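PDB 4IT1: putative glucarate dehydratase from Pseudomonas fluorescens, which probably catalyses the magnesium-dependent dehydration of D-glucarate to 5-dehydro-4-deoxy-D-glucarate, as a member of the mandelate racemase/muconate lactonizing enzyme family. Local coordinates for residues F35-L40 / P373-D378; S44-P49 / F172-H177; F50-I55 / C421-R426; E205-K210 / G384-I389; E379-G384 / G412-Q417. One frame throughout, in Å; residues are numbered along the deposited sequence.

Contact 1: F35-L40 / P373-D378; sequences FRDPPL and PWQEPD
Arg-36 reaches across to two acids of the loop 373-378, and charge dominates this end of the contact. Its NH1 gives a weak hydrogen bond to Asp-378 OD2 at 3.4 Å, with that carboxylate near the guanidinium plane, while Glu-376 lays its CG over one face and makes a looser salt bridge, NH2 to OE2 3.6 Å. A bend at chi3 (-58°) turns the guanidinium toward both acids; the strongest partner of NH1 is Glu-379, by a salt bridge.

Apolar contacts hold the other end. Leu-40 lays CD2 over the six-membered ring of Trp-374, a CH-pi contact 3.8 Å from the centroid, and Pro-38 CG approaches Trp-374 CE3 at 3.7 Å. The indole suits this place because its broad face takes the branched leucine while NE1 bonds to Tyr-169 O.

Between these ends, Gln-375 OE1, buried without a polar partner, lies 3.2 Å from Phe-35 CE1. Strand 25-36 thus runs out against the loop preceding strand 393-395, with strand 50-60 alongside Phe-35 and helix 193-207 behind Trp-374.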
# COMPACT_ATOMS: atom_id res chain seq x y z
N PHE A 35 -12.93 0.98 31.58
CA PHE A 35 -14.02 0.01 31.64
C PHE A 35 -13.61 -1.21 32.44
O PHE A 35 -12.43 -1.56 32.49
CB PHE A 35 -14.48 -0.38 30.22
CG PHE A 35 -13.36 -0.58 29.23
CD1 PHE A 35 -12.63 -1.77 29.21
CD2 PHE A 35 -13.05 0.42 28.31
CE1 PHE A 35 -11.60 -1.95 28.29
CE2 PHE A 35 -12.03 0.25 27.40
CZ PHE A 35 -11.30 -0.94 27.38
N ARG A 36 -14.59 -1.83 33.07
CA ARG A 36 -14.34 -3.03 33.87
C ARG A 36 -13.65 -4.08 33.02
O ARG A 36 -14.02 -4.32 31.86
CB ARG A 36 -15.64 -3.58 34.49
CG ARG A 36 -16.48 -2.52 35.20
CD ARG A 36 -17.38 -3.09 36.29
NE ARG A 36 -18.32 -4.12 35.85
CZ ARG A 36 -19.39 -3.90 35.09
NH1 ARG A 36 -19.67 -2.68 34.64
NH2 ARG A 36 -20.19 -4.91 34.76
N ASP A 37 -12.59 -4.66 33.58
CA ASP A 37 -11.85 -5.69 32.91
C ASP A 37 -11.79 -6.88 33.86
O ASP A 37 -11.47 -6.73 35.03
CB ASP A 37 -10.44 -5.20 32.58
CG ASP A 37 -9.98 -5.58 31.18
OD1 ASP A 37 -10.84 -5.85 30.31
OD2 ASP A 37 -8.75 -5.58 30.93
N PRO A 38 -12.12 -8.08 33.35
CA PRO A 38 -12.04 -9.28 34.18
C PRO A 38 -10.60 -9.59 34.64
O PRO A 38 -9.64 -9.08 34.06
CB PRO A 38 -12.54 -10.40 33.25
CG PRO A 38 -13.08 -9.72 32.03
CD PRO A 38 -12.42 -8.39 31.94
N PRO A 39 -10.47 -10.42 35.70
CA PRO A 39 -9.16 -10.91 36.14
C PRO A 39 -8.53 -11.87 35.14
O PRO A 39 -8.25 -13.04 35.47
CB PRO A 39 -9.49 -11.63 37.46
CG PRO A 39 -10.94 -12.00 37.34
CD PRO A 39 -11.55 -10.85 36.61
N LEU A 40 -8.30 -11.38 33.92
CA LEU A 40 -7.75 -12.22 32.84
C LEU A 40 -6.25 -12.46 33.01
O LEU A 40 -5.47 -11.52 33.13
CB LEU A 40 -8.06 -11.60 31.47
CG LEU A 40 -9.54 -11.30 31.19
CD1 LEU A 40 -9.74 -10.56 29.87
CD2 LEU A 40 -10.38 -12.58 31.23
N PRO A 373 -16.26 -9.94 23.38
CA PRO A 373 -17.01 -10.73 24.36
C PRO A 373 -16.73 -10.40 25.84
O PRO A 373 -17.57 -10.70 26.70
CB PRO A 373 -16.57 -12.18 24.07
CG PRO A 373 -15.85 -12.16 22.77
CD PRO A 373 -15.91 -10.76 22.21
N TRP A 374 -15.57 -9.82 26.12
CA TRP A 374 -15.17 -9.53 27.51
C TRP A 374 -15.72 -8.22 28.02
O TRP A 374 -16.00 -8.08 29.21
CB TRP A 374 -13.65 -9.59 27.67
CG TRP A 374 -13.14 -10.96 27.42
CD1 TRP A 374 -12.45 -11.39 26.33
CD2 TRP A 374 -13.30 -12.11 28.27
NE1 TRP A 374 -12.16 -12.73 26.44
CE2 TRP A 374 -12.66 -13.20 27.63
CE3 TRP A 374 -13.91 -12.32 29.51
CZ2 TRP A 374 -12.62 -14.48 28.19
CZ3 TRP A 374 -13.87 -13.60 30.07
CH2 TRP A 374 -13.23 -14.67 29.41
N GLN A 375 -15.87 -7.25 27.11
CA GLN A 375 -16.42 -5.94 27.45
C GLN A 375 -17.84 -6.06 27.98
O GLN A 375 -18.67 -6.78 27.41
CB GLN A 375 -16.33 -4.98 26.27
CG GLN A 375 -15.13 -4.03 26.32
CD GLN A 375 -13.83 -4.73 26.69
OE1 GLN A 375 -13.36 -4.63 27.83
NE2 GLN A 375 -13.24 -5.45 25.74
N GLU A 376 -18.10 -5.38 29.09
CA GLU A 376 -19.37 -5.52 29.81
C GLU A 376 -20.53 -4.86 29.06
O GLU A 376 -20.37 -3.76 28.51
CB GLU A 376 -19.25 -4.99 31.24
CG GLU A 376 -18.40 -5.87 32.16
CD GLU A 376 -19.08 -7.17 32.58
OE1 GLU A 376 -18.46 -7.96 33.32
OE2 GLU A 376 -20.24 -7.42 32.19
N PRO A 377 -21.70 -5.54 29.03
CA PRO A 377 -22.91 -5.10 28.33
C PRO A 377 -23.22 -3.61 28.48
O PRO A 377 -23.68 -2.99 27.52
CB PRO A 377 -24.00 -5.93 29.00
CG PRO A 377 -23.32 -7.21 29.36
CD PRO A 377 -21.89 -6.87 29.65
N ASP A 378 -22.97 -3.04 29.65
CA ASP A 378 -23.37 -1.65 29.94
C ASP A 378 -22.30 -0.59 29.65
O ASP A 378 -22.55 0.60 29.84
CB ASP A 378 -23.84 -1.53 31.39
CG ASP A 378 -22.81 -2.02 32.40
OD1 ASP A 378 -22.47 -3.23 32.37
OD2 ASP A 378 -22.36 -1.20 33.22

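Contact 2: S44-P49 / F172-H177; sequences SGIHEP and FKYAQH
Pro-49 lies over one face of the His-177 imidazole, where its CA makes a CH-pi contact 3.4 Å from the ring centroid and 20° off the normal. The proline ring continues the contact, with CB 3.7 Å from His-177 CD2, so a compact, rigid residue fits against the flat imidazole. Farther along, Ile-46 meets the Tyr-174 ring, its CD1 3.4 Å from CD2. With CG1 opposite the backbone N (chi1 -168°) and the chain extended to chi2 164°, the isoleucine sends this methyl out to the tyrosine.

Loop 44-49, which joins strands 25-36 and 50-60 of the N-terminal domain, probably borders the active-site pocket; 172-177, which follows strand 163-170 of the barrel domain, packs against it. His-47 NE2 hydrogen-bonds to a bound tartrate, probably from the crystallisation liquor, while Asp-37 OD2 holds its ND1.

The other ring nitrogen-bearing side chain, His-177, directs NE2 to Asp-37 O, an unusually short pair. The polar link between the loops is a water, which donates to His-47 O at 3.1 Å and pairs with His-177 ND1 at 2.8 Å, lying in the plane of the imidazole.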
# COMPACT_ATOMS: atom_id res chain seq x y z
N SER A 44 2.56 -12.23 31.13
CA SER A 44 3.12 -11.19 31.98
C SER A 44 2.57 -11.16 33.41
O SER A 44 3.27 -10.80 34.36
CB SER A 44 2.88 -9.82 31.34
OG SER A 44 3.62 -9.70 30.14
N GLY A 45 1.30 -11.53 33.56
CA GLY A 45 0.67 -11.57 34.88
C GLY A 45 -0.84 -11.67 34.81
O GLY A 45 -1.38 -12.73 34.47
N ILE A 46 -1.52 -10.57 35.15
CA ILE A 46 -2.98 -10.54 35.23
C ILE A 46 -3.51 -9.13 35.06
O ILE A 46 -2.90 -8.16 35.52
CB ILE A 46 -3.51 -11.12 36.57
CG1 ILE A 46 -5.03 -11.34 36.48
CG2 ILE A 46 -3.15 -10.21 37.74
CD1 ILE A 46 -5.61 -12.23 37.56
N HIS A 47 -4.66 -9.03 34.40
CA HIS A 47 -5.32 -7.76 34.16
C HIS A 47 -5.73 -7.07 35.46
O HIS A 47 -6.05 -7.72 36.46
CB HIS A 47 -6.55 -7.97 33.28
CG HIS A 47 -6.22 -8.15 31.83
ND1 HIS A 47 -6.86 -7.44 30.83
CD2 HIS A 47 -5.33 -8.96 31.20
CE1 HIS A 47 -6.38 -7.82 29.65
NE2 HIS A 47 -5.45 -8.73 29.85
N GLU A 48 -5.70 -5.74 35.41
CA GLU A 48 -6.24 -4.90 36.45
C GLU A 48 -7.77 -4.85 36.33
O GLU A 48 -8.31 -5.05 35.24
CB GLU A 48 -5.65 -3.50 36.30
CG GLU A 48 -4.20 -3.43 36.76
CD GLU A 48 -3.44 -2.29 36.11
OE1 GLU A 48 -3.29 -1.24 36.77
OE2 GLU A 48 -3.01 -2.45 34.95
N PRO A 49 -8.48 -4.59 37.45
CA PRO A 49 -9.95 -4.51 37.38
C PRO A 49 -10.45 -3.44 36.41
O PRO A 49 -11.64 -3.43 36.07
CB PRO A 49 -10.35 -4.18 38.82
CG PRO A 49 -9.12 -3.61 39.45
CD PRO A 49 -7.99 -4.36 38.81
N PHE A 172 -7.63 -18.01 30.53
CA PHE A 172 -7.71 -18.45 31.91
C PHE A 172 -7.95 -17.21 32.76
O PHE A 172 -7.51 -16.11 32.41
CB PHE A 172 -6.44 -19.18 32.33
CG PHE A 172 -6.18 -20.43 31.54
CD1 PHE A 172 -6.80 -21.62 31.88
CD2 PHE A 172 -5.32 -20.41 30.44
CE1 PHE A 172 -6.57 -22.79 31.15
CE2 PHE A 172 -5.08 -21.57 29.72
CZ PHE A 172 -5.71 -22.76 30.07
N LYS A 173 -8.71 -17.37 33.85
CA LYS A 173 -9.02 -16.25 34.74
C LYS A 173 -9.28 -16.74 36.15
O LYS A 173 -9.59 -17.92 36.36
CB LYS A 173 -10.22 -15.43 34.21
CG LYS A 173 -11.58 -16.13 34.26
CD LYS A 173 -12.67 -15.33 33.55
CE LYS A 173 -13.11 -14.10 34.32
NZ LYS A 173 -13.72 -14.42 35.65
N TYR A 174 -9.11 -15.85 37.12
CA TYR A 174 -9.55 -16.09 38.50
C TYR A 174 -11.03 -15.74 38.59
O TYR A 174 -11.55 -15.01 37.74
CB TYR A 174 -8.75 -15.25 39.51
CG TYR A 174 -7.29 -15.64 39.67
CD1 TYR A 174 -6.88 -16.98 39.67
CD2 TYR A 174 -6.31 -14.66 39.87
CE1 TYR A 174 -5.55 -17.32 39.83
CE2 TYR A 174 -4.97 -15.00 40.03
CZ TYR A 174 -4.59 -16.33 40.01
OH TYR A 174 -3.27 -16.67 40.16
N ALA A 175 -11.69 -16.24 39.63
CA ALA A 175 -13.10 -15.94 39.85
C ALA A 175 -13.34 -14.44 40.06
O ALA A 175 -14.33 -13.89 39.60
CB ALA A 175 -13.62 -16.74 41.04
N GLN A 176 -12.40 -13.79 40.74
CA GLN A 176 -12.55 -12.38 41.09
C GLN A 176 -11.20 -11.67 41.24
O GLN A 176 -10.19 -12.30 41.58
CB GLN A 176 -13.35 -12.23 42.39
CG GLN A 176 -12.80 -13.05 43.55
CD GLN A 176 -13.39 -12.66 44.89
OE1 GLN A 176 -14.01 -13.49 45.56
NE2 GLN A 176 -13.19 -11.41 45.29
N HIS A 177 -11.21 -10.37 41.01
CA HIS A 177 -10.11 -9.49 41.38
C HIS A 177 -9.93 -9.46 42.90
O HIS A 177 -10.91 -9.37 43.65
CB HIS A 177 -10.38 -8.07 40.88
CG HIS A 177 -10.32 -7.93 39.39
ND1 HIS A 177 -9.14 -7.98 38.68
CD2 HIS A 177 -11.30 -7.73 38.47
CE1 HIS A 177 -9.40 -7.82 37.39
NE2 HIS A 177 -10.70 -7.67 37.24
O HOH W 1 -6.48 -8.72 39.31

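Contact 3: F50-I55 / C421-R426; sequences FALRSI and CGIRQR
Cys-421 brings both its CB and its sulfur to the Phe-50 ring. CB lies over one face, 4.1 Å from the ring centroid in a CH-pi contact, whereas SG stands farther off, 5.3 Å from the same centroid, as an oblique sulfur-aromatic contact. The sulfur sits between the backbone N and the carbonyl carbon (chi1 65°), a turn that also lets it accept a hydrogen bond from Ile-423 N at 3.6 Å. Cysteine is small enough to come close to the ring and polarisable enough to serve both partners.

Strand 50-60 is the middle strand of the antiparallel sheet in the N-terminal domain characteristic of this family, and the residues 421-426 lead from helix 408-421 to helix 428-433. Gly-422, with positive phi, lets the chain leave helical conformation, so that Ile-423 and Arg-424 reach Leu-52.

Ile-423 comes to the Phe-50 ring near its plane, and its CD1 touches Phe-50 CB at 3.8 Å. Two residues beyond Phe-50 on the strand, Leu-52 spreads its methyls against the turning backbone: CD2 is 3.5 Å from Ile-423 O and CD1 3.5 Å from Arg-424 C. Ile-423 O also accepts Arg-424 NH1 at 2.7 Å, the donor standing above the carbonyl plane.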
# COMPACT_ATOMS: atom_id res chain seq x y z
N PHE A 50 -9.56 -2.54 35.97
CA PHE A 50 -9.91 -1.58 34.92
C PHE A 50 -8.88 -1.57 33.80
O PHE A 50 -7.75 -2.01 33.98
CB PHE A 50 -10.13 -0.18 35.50
CG PHE A 50 -11.20 -0.13 36.55
CD1 PHE A 50 -12.54 0.03 36.19
CD2 PHE A 50 -10.88 -0.29 37.89
CE1 PHE A 50 -13.53 0.05 37.15
CE2 PHE A 50 -11.88 -0.27 38.87
CZ PHE A 50 -13.20 -0.10 38.49
N ALA A 51 -9.32 -1.09 32.64
CA ALA A 51 -8.47 -0.96 31.46
C ALA A 51 -8.78 0.36 30.78
O ALA A 51 -9.93 0.80 30.76
CB ALA A 51 -8.68 -2.14 30.52
N LEU A 52 -7.75 0.99 30.22
CA LEU A 52 -7.85 2.35 29.69
C LEU A 52 -7.98 2.39 28.17
O LEU A 52 -7.71 1.40 27.49
CB LEU A 52 -6.64 3.18 30.13
CG LEU A 52 -6.14 3.01 31.57
CD1 LEU A 52 -4.86 3.79 31.81
CD2 LEU A 52 -7.22 3.39 32.58
N ARG A 53 -8.39 3.55 27.66
CA ARG A 53 -8.67 3.75 26.24
C ARG A 53 -8.94 5.22 26.02
O ARG A 53 -9.32 5.92 26.95
CB ARG A 53 -9.91 2.94 25.82
CG ARG A 53 -9.94 2.53 24.35
CD ARG A 53 -9.13 1.26 24.10
NE ARG A 53 -8.94 1.03 22.67
CZ ARG A 53 -8.04 0.19 22.15
NH1 ARG A 53 -7.23 -0.51 22.94
NH2 ARG A 53 -7.95 0.06 20.83
N SER A 54 -8.72 5.70 24.80
CA SER A 54 -9.04 7.09 24.47
C SER A 54 -9.96 7.16 23.25
O SER A 54 -9.81 6.40 22.29
CB SER A 54 -7.77 7.89 24.23
OG SER A 54 -7.09 7.41 23.09
N ILE A 55 -10.92 8.09 23.31
CA ILE A 55 -11.92 8.27 22.27
C ILE A 55 -11.70 9.61 21.58
O ILE A 55 -11.60 10.65 22.24
CB ILE A 55 -13.35 8.20 22.86
CG1 ILE A 55 -13.49 7.02 23.83
CG2 ILE A 55 -14.40 8.16 21.75
CD1 ILE A 55 -13.52 5.64 23.18
N CYS A 421 -10.55 5.53 38.89
CA CYS A 421 -10.01 4.16 39.00
C CYS A 421 -8.59 4.12 39.56
O CYS A 421 -8.19 3.14 40.19
CB CYS A 421 -10.09 3.38 37.68
SG CYS A 421 -9.08 4.05 36.35
N GLY A 422 -7.83 5.20 39.33
CA GLY A 422 -6.47 5.30 39.84
C GLY A 422 -5.45 4.53 39.02
O GLY A 422 -4.37 4.20 39.52
N ILE A 423 -5.79 4.24 37.77
CA ILE A 423 -4.85 3.63 36.82
C ILE A 423 -4.56 4.62 35.70
O ILE A 423 -5.48 5.16 35.09
CB ILE A 423 -5.38 2.29 36.26
CG1 ILE A 423 -5.78 1.34 37.40
CG2 ILE A 423 -4.34 1.62 35.36
CD1 ILE A 423 -6.68 0.19 36.99
N ARG A 424 -3.28 4.87 35.44
CA ARG A 424 -2.86 5.80 34.38
C ARG A 424 -1.98 5.13 33.32
O ARG A 424 -1.76 5.68 32.23
CB ARG A 424 -2.18 7.04 34.96
CG ARG A 424 -3.11 7.95 35.77
CD ARG A 424 -4.27 8.48 34.94
NE ARG A 424 -5.25 9.21 35.75
CZ ARG A 424 -6.25 8.65 36.44
NH1 ARG A 424 -6.42 7.33 36.45
NH2 ARG A 424 -7.07 9.42 37.13
N GLN A 425 -1.46 3.94 33.67
CA GLN A 425 -0.71 3.09 32.77
C GLN A 425 -0.94 1.64 33.16
O GLN A 425 -0.87 1.30 34.33
CB GLN A 425 0.78 3.39 32.85
CG GLN A 425 1.25 4.45 31.87
CD GLN A 425 2.74 4.34 31.57
OE1 GLN A 425 3.55 5.12 32.09
NE2 GLN A 425 3.10 3.36 30.74
N ARG A 426 -1.22 0.79 32.18
CA ARG A 426 -1.46 -0.63 32.45
C ARG A 426 -0.21 -1.32 33.00
O ARG A 426 0.90 -1.04 32.55
CB ARG A 426 -1.91 -1.33 31.17
CG ARG A 426 -1.98 -2.84 31.24
CD ARG A 426 -2.29 -3.38 29.86
NE ARG A 426 -2.37 -4.83 29.82
CZ ARG A 426 -2.58 -5.53 28.71
NH1 ARG A 426 -2.71 -4.90 27.54
NH2 ARG A 426 -2.64 -6.85 28.76

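Contact 4: E205-K210 / G384-I389; sequences EAYGFK and GGKLPI
Tyr-207, in the last turn of helix 193-207, meets Ile-389 with its backbone and ring and Lys-386 with its hydroxyl. At the backbone end its CA approaches Ile-389 O at 3.5 Å, a CA-H...O contact. Beside it the two carbonyl oxygens, Tyr-207 O and Ile-389 O, lie 3.0 Å apart; both are acceptors, so their proximity brings no bond. Midway along the side chain, CD1 packs 3.8 Å from Ile-389 CB. Lys-386 is long enough to bring NZ to the hydroxyl, but the ammonium is held chiefly by Tyr-372 O, with Gln-375 O as well, and its hydrogen bond to Tyr-207 OH, 3.3 Å, is a weak addition.

Gly-208 follows with positive phi, a conformation readily taken without a side chain, and turns the backbone out of the helix. Phe-209 then comes back toward the loop, its CE1 3.8 Å from Ile-389 CG2, while Tyr-207 CB lies over one face of its ring. The methyl CG2 is turned opposite the isoleucine's backbone N, which brings it to this ring. Phe-209 also packs on strand 163-170.

Helix 193-207 leads into the parallel strand 212-215, so this is a helix-to-strand turn of the beta/alpha barrel, met by the chain leading into strand 393-395.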
# COMPACT_ATOMS: atom_id res chain seq x y z
N GLU A 205 -22.31 -20.07 21.83
CA GLU A 205 -23.76 -19.88 21.97
C GLU A 205 -24.18 -18.43 21.70
O GLU A 205 -25.12 -18.19 20.94
CB GLU A 205 -24.22 -20.36 23.37
CG GLU A 205 -25.46 -19.67 23.94
CD GLU A 205 -26.78 -20.15 23.34
OE1 GLU A 205 -27.66 -19.30 23.08
OE2 GLU A 205 -26.94 -21.37 23.13
N ALA A 206 -23.47 -17.48 22.31
CA ALA A 206 -23.88 -16.08 22.28
C ALA A 206 -23.56 -15.37 20.98
O ALA A 206 -24.27 -14.44 20.59
CB ALA A 206 -23.28 -15.33 23.47
N TYR A 207 -22.49 -15.79 20.31
CA TYR A 207 -21.96 -15.02 19.18
C TYR A 207 -21.77 -15.83 17.89
O TYR A 207 -21.66 -15.25 16.81
CB TYR A 207 -20.65 -14.33 19.58
CG TYR A 207 -20.77 -13.38 20.75
CD1 TYR A 207 -21.24 -12.07 20.56
CD2 TYR A 207 -20.41 -13.77 22.04
CE1 TYR A 207 -21.35 -11.19 21.63
CE2 TYR A 207 -20.52 -12.90 23.11
CZ TYR A 207 -20.99 -11.61 22.91
OH TYR A 207 -21.10 -10.75 23.97
N GLY A 208 -21.71 -17.15 18.02
CA GLY A 208 -21.59 -18.05 16.87
C GLY A 208 -20.22 -18.09 16.21
O GLY A 208 -20.13 -18.27 15.00
N PHE A 209 -19.16 -17.93 17.00
CA PHE A 209 -17.79 -18.00 16.50
C PHE A 209 -17.49 -19.39 15.93
O PHE A 209 -17.86 -20.41 16.52
CB PHE A 209 -16.77 -17.66 17.60
CG PHE A 209 -16.84 -16.23 18.11
CD1 PHE A 209 -16.72 -15.15 17.23
CD2 PHE A 209 -17.00 -15.96 19.47
CE1 PHE A 209 -16.79 -13.85 17.70
CE2 PHE A 209 -17.05 -14.66 19.94
CZ PHE A 209 -16.94 -13.59 19.06
N LYS A 210 -16.80 -19.42 14.79
CA LYS A 210 -16.49 -20.69 14.11
C LYS A 210 -15.05 -21.15 14.30
O LYS A 210 -14.65 -22.20 13.78
CB LYS A 210 -16.86 -20.61 12.62
CG LYS A 210 -18.36 -20.65 12.37
CD LYS A 210 -18.71 -20.42 10.91
CE LYS A 210 -20.22 -20.35 10.72
NZ LYS A 210 -20.60 -20.15 9.30
N GLY A 384 -26.96 2.32 21.19
CA GLY A 384 -27.34 0.93 20.95
C GLY A 384 -26.59 -0.03 21.86
O GLY A 384 -27.00 -1.19 22.02
N GLY A 385 -25.51 0.46 22.46
CA GLY A 385 -24.65 -0.37 23.31
C GLY A 385 -23.77 -1.28 22.47
O GLY A 385 -23.27 -0.86 21.41
N LYS A 386 -23.59 -2.52 22.92
CA LYS A 386 -22.68 -3.46 22.25
C LYS A 386 -23.13 -3.87 20.85
O LYS A 386 -24.28 -4.29 20.64
CB LYS A 386 -22.37 -4.68 23.12
CG LYS A 386 -21.24 -4.44 24.12
CD LYS A 386 -20.23 -5.59 24.15
CE LYS A 386 -20.81 -6.84 24.79
NZ LYS A 386 -19.77 -7.88 24.98
N LEU A 387 -22.21 -3.74 19.90
CA LEU A 387 -22.39 -4.16 18.52
C LEU A 387 -22.69 -5.64 18.40
O LEU A 387 -22.23 -6.44 19.22
CB LEU A 387 -21.15 -3.82 17.71
CG LEU A 387 -21.21 -2.56 16.84
CD1 LEU A 387 -22.35 -1.63 17.23
CD2 LEU A 387 -19.86 -1.85 16.87
N PRO A 388 -23.48 -6.02 17.37
CA PRO A 388 -23.87 -7.42 17.21
C PRO A 388 -22.77 -8.24 16.55
O PRO A 388 -22.09 -7.75 15.64
CB PRO A 388 -25.10 -7.34 16.28
CG PRO A 388 -25.34 -5.88 16.01
CD PRO A 388 -24.06 -5.17 16.32
N ILE A 389 -22.60 -9.46 17.01
CA ILE A 389 -21.75 -10.43 16.32
C ILE A 389 -22.59 -11.67 16.02
O ILE A 389 -22.82 -12.52 16.90
CB ILE A 389 -20.47 -10.78 17.11
CG1 ILE A 389 -19.63 -9.52 17.35
CG2 ILE A 389 -19.66 -11.83 16.36
CD1 ILE A 389 -18.51 -9.69 18.37

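Contact 5: E379-G384 / G412-Q417; sequences EEVIKG and GKLHDQ
Glu-379 and Gln-417 are joined by a hydrogen bond from NE2 to OE2, 3.1 Å long and nearly straight at 163°. The acceptor is met from above the carboxylate plane, while the oxygen lies close to the plane of the amide, and the carboxylate and amide planes are 90° apart. An extended chain with CG opposite the backbone N (chi1 -160°) positions the amide of Gln-417. Glutamine suits the place because NE2 is bonded to Ala-34 O, its strongest partner, as well as to the glutamate; Glu-379 OE2 in turn also receives Arg-36, a charge that probably stabilises the buried carboxylate.

Leu-414, one turn earlier on the helix, supports the stem of the glutamate: its CD2 lies 3.8 Å from Glu-379 CG. The other methyl, CD1, reaches 4.2 Å from Val-381 CG1.

Farther out, Glu-380 OE2 accepts the N-H of Val-381 at 3.1 Å, and OE1 of the same residue bonds to Tyr-372 OH. Helix 408-421 thus lies against the loop before strand 393-395, with strand 25-36 touching both and strand 50-60 bordering Val-381 and Gln-417.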
# COMPACT_ATOMS: atom_id res chain seq x y z
N GLU A 379 -21.14 -1.02 29.17
CA GLU A 379 -19.99 -0.11 29.09
C GLU A 379 -19.45 0.11 27.68
O GLU A 379 -18.31 -0.24 27.37
CB GLU A 379 -18.88 -0.56 30.06
CG GLU A 379 -19.25 -0.32 31.52
CD GLU A 379 -18.11 -0.60 32.49
OE1 GLU A 379 -17.16 -1.31 32.11
OE2 GLU A 379 -18.19 -0.12 33.64
N GLU A 380 -20.28 0.72 26.84
CA GLU A 380 -19.90 1.18 25.51
C GLU A 380 -20.06 2.69 25.41
O GLU A 380 -20.73 3.29 26.25
CB GLU A 380 -20.77 0.50 24.44
CG GLU A 380 -20.10 -0.65 23.70
CD GLU A 380 -19.07 -0.19 22.66
OE1 GLU A 380 -18.36 -1.07 22.13
OE2 GLU A 380 -18.97 1.02 22.37
N VAL A 381 -19.45 3.30 24.40
CA VAL A 381 -19.61 4.75 24.18
C VAL A 381 -20.44 5.05 22.92
O VAL A 381 -20.44 6.18 22.42
CB VAL A 381 -18.26 5.49 24.10
CG1 VAL A 381 -17.53 5.41 25.43
CG2 VAL A 381 -17.40 4.94 22.96
N ILE A 382 -21.15 4.03 22.43
CA ILE A 382 -21.97 4.18 21.23
C ILE A 382 -23.45 3.92 21.50
O ILE A 382 -23.80 3.10 22.36
CB ILE A 382 -21.47 3.30 20.05
CG1 ILE A 382 -21.35 1.84 20.49
CG2 ILE A 382 -20.15 3.83 19.51
CD1 ILE A 382 -21.12 0.87 19.35
N LYS A 383 -24.31 4.62 20.77
CA LYS A 383 -25.75 4.39 20.82
C LYS A 383 -26.07 2.95 20.43
O LYS A 383 -25.51 2.42 19.46
CB LYS A 383 -26.49 5.37 19.90
CG LYS A 383 -26.53 6.80 20.41
CD LYS A 383 -27.64 7.59 19.73
CE LYS A 383 -27.73 9.00 20.29
NZ LYS A 383 -26.50 9.79 20.03
N GLY A 384 -26.96 2.32 21.19
CA GLY A 384 -27.34 0.93 20.95
C GLY A 384 -26.59 -0.03 21.86
O GLY A 384 -27.00 -1.19 22.02
N GLY A 412 -19.30 10.52 28.94
CA GLY A 412 -19.09 11.21 30.21
C GLY A 412 -18.95 10.26 31.39
O GLY A 412 -18.12 10.47 32.28
N LYS A 413 -19.76 9.20 31.39
CA LYS A 413 -19.78 8.23 32.49
C LYS A 413 -18.47 7.45 32.61
O LYS A 413 -17.92 7.31 33.70
CB LYS A 413 -20.95 7.25 32.32
CG LYS A 413 -21.18 6.35 33.53
CD LYS A 413 -22.32 5.37 33.32
CE LYS A 413 -21.92 4.22 32.40
NZ LYS A 413 -23.01 3.22 32.25
N LEU A 414 -17.99 6.93 31.48
CA LEU A 414 -16.76 6.14 31.47
C LEU A 414 -15.49 7.01 31.58
O LEU A 414 -14.44 6.52 32.01
CB LEU A 414 -16.72 5.18 30.27
CG LEU A 414 -17.76 4.04 30.27
CD1 LEU A 414 -17.69 3.23 28.98
CD2 LEU A 414 -17.64 3.11 31.48
N HIS A 415 -15.60 8.28 31.22
CA HIS A 415 -14.57 9.28 31.51
C HIS A 415 -14.43 9.50 33.02
O HIS A 415 -13.33 9.71 33.52
CB HIS A 415 -14.89 10.60 30.81
CG HIS A 415 -13.93 11.71 31.11
ND1 HIS A 415 -13.03 12.18 30.18
CD2 HIS A 415 -13.73 12.44 32.23
CE1 HIS A 415 -12.32 13.16 30.71
NE2 HIS A 415 -12.72 13.33 31.96
N ASP A 416 -15.56 9.46 33.73
CA ASP A 416 -15.57 9.60 35.19
C ASP A 416 -14.94 8.37 35.84
O ASP A 416 -14.19 8.49 36.82
CB ASP A 416 -16.99 9.80 35.72
CG ASP A 416 -17.61 11.12 35.28
OD1 ASP A 416 -16.85 12.03 34.88
OD2 ASP A 416 -18.85 11.24 35.33
N GLN A 417 -15.23 7.19 35.30
CA GLN A 417 -14.67 5.94 35.82
C GLN A 417 -13.16 5.90 35.58
O GLN A 417 -12.42 5.24 36.31
CB GLN A 417 -15.35 4.70 35.23
CG GLN A 417 -15.15 3.44 36.07
CD GLN A 417 -15.96 2.23 35.61
OE1 GLN A 417 -16.39 1.42 36.43
NE2 GLN A 417 -16.18 2.11 34.30

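Overall arrangement
Contacts 1, 3 and 5 gather where strand 25-36 ends and strand 50-60 begins, their centres about 13 Å apart. These strands, neighbours in the N-terminal sheet, carry one side of contacts 1 and 3, and helix 408-421 connects contacts 3 and 5. The long loop before strand 393-395 passes in order through contacts 1, 5 and 4, the last two sharing Gly-384. Contact 2 is nested within the chain loop closed by contact 1, their centres about 11 Å apart; those of contacts 3 and 4 are about 25 Å apart. Contacts 1 and 2 join the N-terminal domain to the barrel domain, contact 3 joins it to C-terminal residues, contact 5 joins the barrel-domain loop to helix 408-421, and contact 4 lies within the barrel domain.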